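Local coordinates for protein cGAS/DncV-like nucleotidyltransferase in E. coli homolog (Elizabethkingia meningoseptica ATCC 13253 = NBRC 12535, PDB 6E0O) that synthesises cyclic nucleotide second messengers in response to infection, as the nucleotidyltransferase of a CBASS system that protects bacteria against phage, at residues A[186-192]-A[231-236]; A[145-150]-A[261-265]. All blocks are in the same frame, centred on the assembly; numbering follows the deposited sequence.

Contact 1 (A[186-192]-A[231-236]); sequences YRLYKRM and FISGNY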
loop_
_atom_site.group_PDB
_atom_site.type_symbol
_atom_site.label_atom_id
_atom_site.label_comp_id
_atom_site.label_asym_id
_atom_site.label_seq_id
_atom_site.Cartn_x
_atom_site.Cartn_y
_atom_site.Cartn_z
ATOM N N TYR A 186 -12.521 2.473 16.448
ATOM C CA TYR A 186 -12.932 3.871 16.472
ATOM C C TYR A 186 -12.292 4.651 15.326
ATOM O O TYR A 186 -12.025 5.850 15.445
ATOM C CB TYR A 186 -12.612 4.515 17.827
ATOM C CG TYR A 186 -13.066 3.678 18.993
ATOM C CD1 TYR A 186 -14.410 3.595 19.329
ATOM C CD2 TYR A 186 -12.156 2.961 19.754
ATOM C CE1 TYR A 186 -14.835 2.832 20.391
ATOM C CE2 TYR A 186 -12.573 2.191 20.823
ATOM C CZ TYR A 186 -13.918 2.133 21.134
ATOM O OH TYR A 186 -14.355 1.373 22.190
ATOM N N ARG A 187 -12.031 3.966 14.207
ATOM C CA ARG A 187 -11.406 4.534 13.015
ATOM C C ARG A 187 -9.943 4.890 13.252
ATOM O O ARG A 187 -9.304 5.508 12.395
ATOM C CB ARG A 187 -12.224 5.704 12.453
ATOM C CG ARG A 187 -13.729 5.361 12.367
ATOM C CD ARG A 187 -14.473 6.146 11.271
ATOM N NE ARG A 187 -13.812 5.887 10.000
ATOM C CZ ARG A 187 -13.895 4.751 9.314
ATOM N NH1 ARG A 187 -14.661 3.748 9.733
ATOM N NH2 ARG A 187 -13.187 4.609 8.206
ATOM N N LEU A 188 -9.364 4.441 14.363
ATOM C CA LEU A 188 -8.009 4.845 14.707
ATOM C C LEU A 188 -6.936 4.004 14.023
ATOM O O LEU A 188 -5.820 4.493 13.873
ATOM C CB LEU A 188 -7.827 4.875 16.225
ATOM C CG LEU A 188 -8.645 5.965 16.918
ATOM C CD1 LEU A 188 -8.645 5.728 18.419
ATOM C CD2 LEU A 188 -8.106 7.348 16.592
ATOM N N TYR A 189 -7.232 2.776 13.583
ATOM C CA TYR A 189 -6.200 1.987 12.907
ATOM C C TYR A 189 -5.612 2.766 11.719
ATOM O O TYR A 189 -4.398 3.010 11.646
ATOM C CB TYR A 189 -6.739 0.609 12.471
ATOM C CG TYR A 189 -5.845 -0.047 11.440
ATOM C CD1 TYR A 189 -4.510 -0.302 11.720
ATOM C CD2 TYR A 189 -6.323 -0.364 10.177
ATOM C CE1 TYR A 189 -3.679 -0.848 10.775
ATOM C CE2 TYR A 189 -5.486 -0.916 9.219
ATOM C CZ TYR A 189 -4.171 -1.160 9.525
ATOM O OH TYR A 189 -3.348 -1.698 8.561
ATOM N N LYS A 190 -6.461 3.184 10.772
ATOM C CA LYS A 190 -5.919 3.862 9.597
ATOM C C LYS A 190 -5.424 5.261 9.936
ATOM O O LYS A 190 -4.488 5.753 9.306
ATOM C CB LYS A 190 -6.930 3.902 8.450
ATOM C CG LYS A 190 -7.174 2.526 7.849
ATOM C CD LYS A 190 -8.042 2.562 6.618
ATOM C CE LYS A 190 -8.221 1.161 6.054
ATOM N NZ LYS A 190 -9.100 1.203 4.854
ATOM N N ARG A 191 -6.037 5.914 10.925
ATOM C CA ARG A 191 -5.567 7.230 11.349
ATOM C C ARG A 191 -4.152 7.155 11.903
ATOM O O ARG A 191 -3.326 8.027 11.620
ATOM C CB ARG A 191 -6.562 7.831 12.341
ATOM C CG ARG A 191 -7.814 8.258 11.621
ATOM C CD ARG A 191 -8.910 8.726 12.525
ATOM N NE ARG A 191 -10.134 8.878 11.743
ATOM C CZ ARG A 191 -11.293 9.265 12.244
ATOM N NH1 ARG A 191 -11.379 9.559 13.531
ATOM N NH2 ARG A 191 -12.355 9.342 11.461
ATOM N N MET A 192 -3.846 6.095 12.658
ATOM C CA MET A 192 -2.492 5.897 13.162
ATOM C C MET A 192 -1.520 5.546 12.037
ATOM O O MET A 192 -0.381 6.027 12.028
ATOM C CB MET A 192 -2.501 4.809 14.233
ATOM C CG MET A 192 -3.228 5.232 15.504
ATOM S SD MET A 192 -2.444 6.636 16.337
ATOM C CE MET A 192 -3.833 7.728 16.609
ATOM N N PHE A 231 -6.263 0.935 21.012
ATOM C CA PHE A 231 -6.771 2.118 20.326
ATOM C C PHE A 231 -7.849 2.746 21.203
ATOM O O PHE A 231 -8.882 2.130 21.471
ATOM C CB PHE A 231 -7.286 1.721 18.939
ATOM C CG PHE A 231 -6.204 1.173 18.032
ATOM C CD1 PHE A 231 -5.829 -0.155 18.107
ATOM C CD2 PHE A 231 -5.557 1.988 17.120
ATOM C CE1 PHE A 231 -4.839 -0.670 17.295
ATOM C CE2 PHE A 231 -4.559 1.479 16.296
ATOM C CZ PHE A 231 -4.201 0.148 16.386
ATOM N N ILE A 232 -7.583 3.959 21.673
ATOM C CA ILE A 232 -8.390 4.602 22.703
ATOM C C ILE A 232 -9.252 5.656 22.033
ATOM O O ILE A 232 -8.743 6.666 21.538
ATOM C CB ILE A 232 -7.512 5.248 23.778
ATOM C CG1 ILE A 232 -6.550 4.240 24.381
ATOM C CG2 ILE A 232 -8.390 5.905 24.854
ATOM C CD1 ILE A 232 -5.446 4.925 25.161
ATOM N N SER A 233 -10.560 5.442 22.050
ATOM C CA SER A 233 -11.475 6.367 21.407
ATOM C C SER A 233 -11.209 7.790 21.874
ATOM O O SER A 233 -11.154 8.067 23.074
ATOM C CB SER A 233 -12.908 5.971 21.761
ATOM O OG SER A 233 -13.833 6.867 21.183
ATOM N N GLY A 234 -11.036 8.689 20.911
ATOM C CA GLY A 234 -10.898 10.095 21.212
ATOM C C GLY A 234 -9.589 10.521 21.825
ATOM O O GLY A 234 -9.474 11.680 22.240
ATOM N N ASN A 235 -8.594 9.641 21.906
ATOM C CA ASN A 235 -7.304 10.012 22.490
ATOM C C ASN A 235 -6.203 9.639 21.508
ATOM O O ASN A 235 -5.661 8.532 21.549
ATOM C CB ASN A 235 -7.075 9.384 23.859
ATOM C CG ASN A 235 -5.919 10.027 24.588
ATOM O OD1 ASN A 235 -5.007 10.569 23.959
ATOM N ND2 ASN A 235 -5.956 9.990 25.918
ATOM N N TYR A 236 -5.872 10.578 20.624
ATOM C CA TYR A 236 -4.890 10.295 19.586
ATOM C C TYR A 236 -3.492 10.213 20.175
ATOM O O TYR A 236 -2.696 9.361 19.768
ATOM C CB TYR A 236 -4.943 11.375 18.505
ATOM C CG TYR A 236 -6.148 11.289 17.604
ATOM C CD1 TYR A 236 -7.422 11.525 18.091
ATOM C CD2 TYR A 236 -6.008 10.982 16.259
ATOM C CE1 TYR A 236 -8.524 11.451 17.264
ATOM C CE2 TYR A 236 -7.100 10.917 15.425
ATOM C CZ TYR A 236 -8.353 11.144 15.936
ATOM O OH TYR A 236 -9.432 11.080 15.099
HETATM O O HOH W 1 -11.583 7.943 17.736
#

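Contact 2 (A[145-150]-A[261-265]); sequences RFSTLQ and NRLFW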
loop_
_atom_site.group_PDB
_atom_site.type_symbol
_atom_site.label_atom_id
_atom_site.label_comp_id
_atom_site.label_asym_id
_atom_site.label_seq_id
_atom_site.Cartn_x
_atom_site.Cartn_y
_atom_site.Cartn_z
ATOM N N ARG A 145 -2.389 -19.502 -4.113
ATOM C CA ARG A 145 -1.366 -20.049 -3.235
ATOM C C ARG A 145 -2.003 -20.536 -1.946
ATOM O O ARG A 145 -2.930 -19.915 -1.417
ATOM C CB ARG A 145 -0.314 -19.005 -2.851
ATOM C CG ARG A 145 0.673 -18.684 -3.950
ATOM C CD ARG A 145 1.433 -19.917 -4.400
ATOM N NE ARG A 145 2.178 -19.660 -5.631
ATOM C CZ ARG A 145 3.281 -18.919 -5.696
ATOM N NH1 ARG A 145 3.771 -18.354 -4.599
ATOM N NH2 ARG A 145 3.893 -18.739 -6.859
ATOM N N PHE A 146 -1.472 -21.629 -1.418
ATOM C CA PHE A 146 -1.949 -22.145 -0.148
ATOM C C PHE A 146 -1.370 -21.335 1.001
ATOM O O PHE A 146 -0.162 -21.078 1.054
ATOM C CB PHE A 146 -1.561 -23.612 0.005
ATOM C CG PHE A 146 -2.194 -24.273 1.187
ATOM C CD1 PHE A 146 -3.514 -24.681 1.137
ATOM C CD2 PHE A 146 -1.476 -24.479 2.350
ATOM C CE1 PHE A 146 -4.107 -25.291 2.225
ATOM C CE2 PHE A 146 -2.063 -25.090 3.442
ATOM C CZ PHE A 146 -3.381 -25.493 3.379
ATOM N N SER A 147 -2.242 -20.924 1.914
ATOM C CA SER A 147 -1.856 -20.258 3.146
ATOM C C SER A 147 -1.857 -21.286 4.267
ATOM O O SER A 147 -2.906 -21.855 4.585
ATOM C CB SER A 147 -2.862 -19.159 3.479
ATOM O OG SER A 147 -2.687 -18.707 4.811
ATOM N N THR A 148 -0.695 -21.509 4.880
ATOM C CA THR A 148 -0.667 -22.362 6.064
ATOM C C THR A 148 -1.274 -21.653 7.268
ATOM O O THR A 148 -1.854 -22.306 8.144
ATOM C CB THR A 148 0.755 -22.836 6.367
ATOM O OG1 THR A 148 1.621 -21.717 6.574
ATOM C CG2 THR A 148 1.291 -23.675 5.222
ATOM N N LEU A 149 -1.174 -20.321 7.322
ATOM C CA LEU A 149 -1.749 -19.590 8.446
ATOM C C LEU A 149 -3.242 -19.847 8.559
ATOM O O LEU A 149 -3.766 -20.050 9.661
ATOM C CB LEU A 149 -1.488 -18.096 8.286
ATOM C CG LEU A 149 -0.260 -17.519 8.985
ATOM C CD1 LEU A 149 1.014 -18.193 8.508
ATOM C CD2 LEU A 149 -0.191 -16.010 8.770
ATOM N N GLN A 150 -3.946 -19.837 7.431
ATOM C CA GLN A 150 -5.382 -20.071 7.409
ATOM C C GLN A 150 -5.763 -21.445 6.877
ATOM O O GLN A 150 -6.952 -21.770 6.846
ATOM C CB GLN A 150 -6.083 -18.979 6.594
ATOM C CG GLN A 150 -6.036 -17.615 7.259
ATOM C CD GLN A 150 -6.932 -16.604 6.580
ATOM O OE1 GLN A 150 -7.940 -16.961 5.964
ATOM N NE2 GLN A 150 -6.569 -15.330 6.685
ATOM N N ASN A 261 -3.281 -9.056 5.244
ATOM C CA ASN A 261 -4.099 -10.092 4.620
ATOM C C ASN A 261 -4.303 -11.311 5.513
ATOM O O ASN A 261 -5.163 -12.138 5.202
ATOM C CB ASN A 261 -3.513 -10.500 3.263
ATOM C CG ASN A 261 -2.098 -11.035 3.358
ATOM O OD1 ASN A 261 -1.780 -11.848 4.217
ATOM N ND2 ASN A 261 -1.240 -10.574 2.465
ATOM N N ARG A 262 -3.532 -11.455 6.589
ATOM C CA ARG A 262 -3.640 -12.558 7.544
ATOM C C ARG A 262 -3.375 -13.921 6.921
ATOM O O ARG A 262 -3.675 -14.956 7.539
ATOM C CB ARG A 262 -4.979 -12.568 8.293
ATOM C CG ARG A 262 -5.060 -11.527 9.381
ATOM C CD ARG A 262 -6.259 -11.744 10.286
ATOM N NE ARG A 262 -6.005 -11.226 11.626
ATOM C CZ ARG A 262 -6.950 -10.845 12.479
ATOM N NH1 ARG A 262 -8.229 -10.913 12.136
ATOM N NH2 ARG A 262 -6.612 -10.385 13.675
ATOM N N LEU A 263 -2.822 -13.951 5.715
ATOM C CA LEU A 263 -2.536 -15.195 5.027
ATOM C C LEU A 263 -1.078 -15.594 5.126
ATOM O O LEU A 263 -0.767 -16.779 4.985
ATOM C CB LEU A 263 -2.895 -15.063 3.545
ATOM C CG LEU A 263 -4.385 -14.906 3.255
ATOM C CD1 LEU A 263 -4.585 -14.397 1.845
ATOM C CD2 LEU A 263 -5.096 -16.229 3.462
ATOM N N PHE A 264 -0.185 -14.631 5.349
ATOM C CA PHE A 264 1.249 -14.855 5.359
ATOM C C PHE A 264 1.872 -13.996 6.443
ATOM O O PHE A 264 1.291 -13.004 6.888
ATOM C CB PHE A 264 1.829 -14.592 3.975
ATOM C CG PHE A 264 1.281 -15.525 2.947
ATOM C CD1 PHE A 264 1.790 -16.804 2.827
ATOM C CD2 PHE A 264 0.218 -15.154 2.148
ATOM C CE1 PHE A 264 1.276 -17.687 1.909
ATOM C CE2 PHE A 264 -0.305 -16.037 1.222
ATOM C CZ PHE A 264 0.223 -17.305 1.107
ATOM N N TRP A 265 3.047 -14.424 6.884
ATOM C CA TRP A 265 3.757 -13.742 7.946
ATOM C C TRP A 265 4.442 -12.494 7.411
ATOM O O TRP A 265 4.996 -12.493 6.309
ATOM C CB TRP A 265 4.836 -14.653 8.528
ATOM C CG TRP A 265 4.360 -15.875 9.232
ATOM C CD1 TRP A 265 4.610 -17.170 8.875
ATOM C CD2 TRP A 265 3.575 -15.933 10.429
ATOM N NE1 TRP A 265 4.026 -18.027 9.772
ATOM C CE2 TRP A 265 3.386 -17.296 10.737
ATOM C CE3 TRP A 265 3.017 -14.970 11.273
ATOM C CZ2 TRP A 265 2.653 -17.718 11.846
ATOM C CZ3 TRP A 265 2.286 -15.391 12.371
ATOM C CH2 TRP A 265 2.117 -16.751 12.650
HETATM O O HOH W 2 0.789 -19.110 5.301
#

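Contact 1 (A[186-192]-A[231-236])
Tyr186 O accepts a hydrogen bond from a water 3.1 Å away, and the oxygen of that water takes a weak one from Gly234 N, bridging the two backbones. Gly234 has a positive phi, readily adopted by glycine, in the type II turn from Ile232 to Asn235. Beside this bridge, Ser233 CB sits 3.6 Å from the centroid of the Tyr186 ring and almost on its normal (9° off), a CH-pi contact; a short side chain lets the turn come this close. Leu188 forks: with chi1 at -67°, CD2 lies over one face of the Tyr236 ring, 4.0 Å from the centroid, and Leu188 CD1 meets Ile232 O at 3.3 Å. Its CB packs separately on Phe231 CD2. Met192 CG approaches the edge of the Phe231 ring, and the bent chain carries CE to Tyr236 CD2 at 3.9 Å. The extended Arg191 crosses Tyr236 at a slant, NH1 2.9 Å from Tyr236 OH; the planes are 7° apart, yet the hydroxyl is neither over the guanidinium face nor at its edge. Lys190 NZ bonds Asn52 O, a residue of the probable GTP site. With polar groups at the margin and Leu188, Met192, Phe231 and Tyr236 packed together, shape fit largely sets how the two helix starts sit.

Contact 2 (A[145-150]-A[261-265])
Leu149 and Trp265 meet with the leucine over one face of the indole: CD1 stands 3.5 Å from the centroid of the five-membered ring, offset toward the rim, in a CH-pi contact. Leu149 belongs to the turn of the beta hairpin formed by strands 135-147 and 152-160, and its other branch, Leu149 CD2, rests on the backbone, 3.7 Å from Phe264 N. The Phe264 ring takes an oblique approach from Phe146 O and Ser147 CA, and meets the ring of Phe170 as well. Ser147, at the end of strand 135-147, forms an ST motif. A chi1 of 167° turns its hydroxyl away from its own N and toward the facing loop, where OG accepts from Gln150 N and donates to Leu263 O at 2.7 Å, in the carbonyl plane and on a lone pair. A hydroxyl suits this place because it can do both. Leu263 O is gripped a second time by a water at 2.8 Å, which in turn accepts from Leu149 N. On the facing loop Asn261 OD1 accepts from Leu263 N at 2.8 Å in an Asx turn, shaping the backbone that offers Arg262 O and Leu263 O. Gln150, extended beyond CG and long enough to reach Arg262 O, lays CD against Leu263 CD2 at 3.6 Å; its NE2 donates to Arg262 O at 3.0 Å, from above the carbonyl plane rather than along a lone pair.

In the fold
From the N terminus the chain builds most of the nucleotidyltransferase sheet before reaching 145-150, the first half of contact 2, at the end of strand 135-147. It returns through strands 152-160 and 166-169, then enters helix 171-184 and reaches 186-192. Contact 1 closes there when 231-236 comes back after helix 216-224, just as helix 236-252 begins. That helix leads to 261-265, where contact 2 closes its much longer loop of 110 residues. The loop of contact 1 thus lies wholly inside that of contact 2 along the chain, without crossing. Their centres lie 27 Å apart: contact 1 joins helices within the helical part, while contact 2 fastens the sheet's hairpin to a loop before helix 275-289.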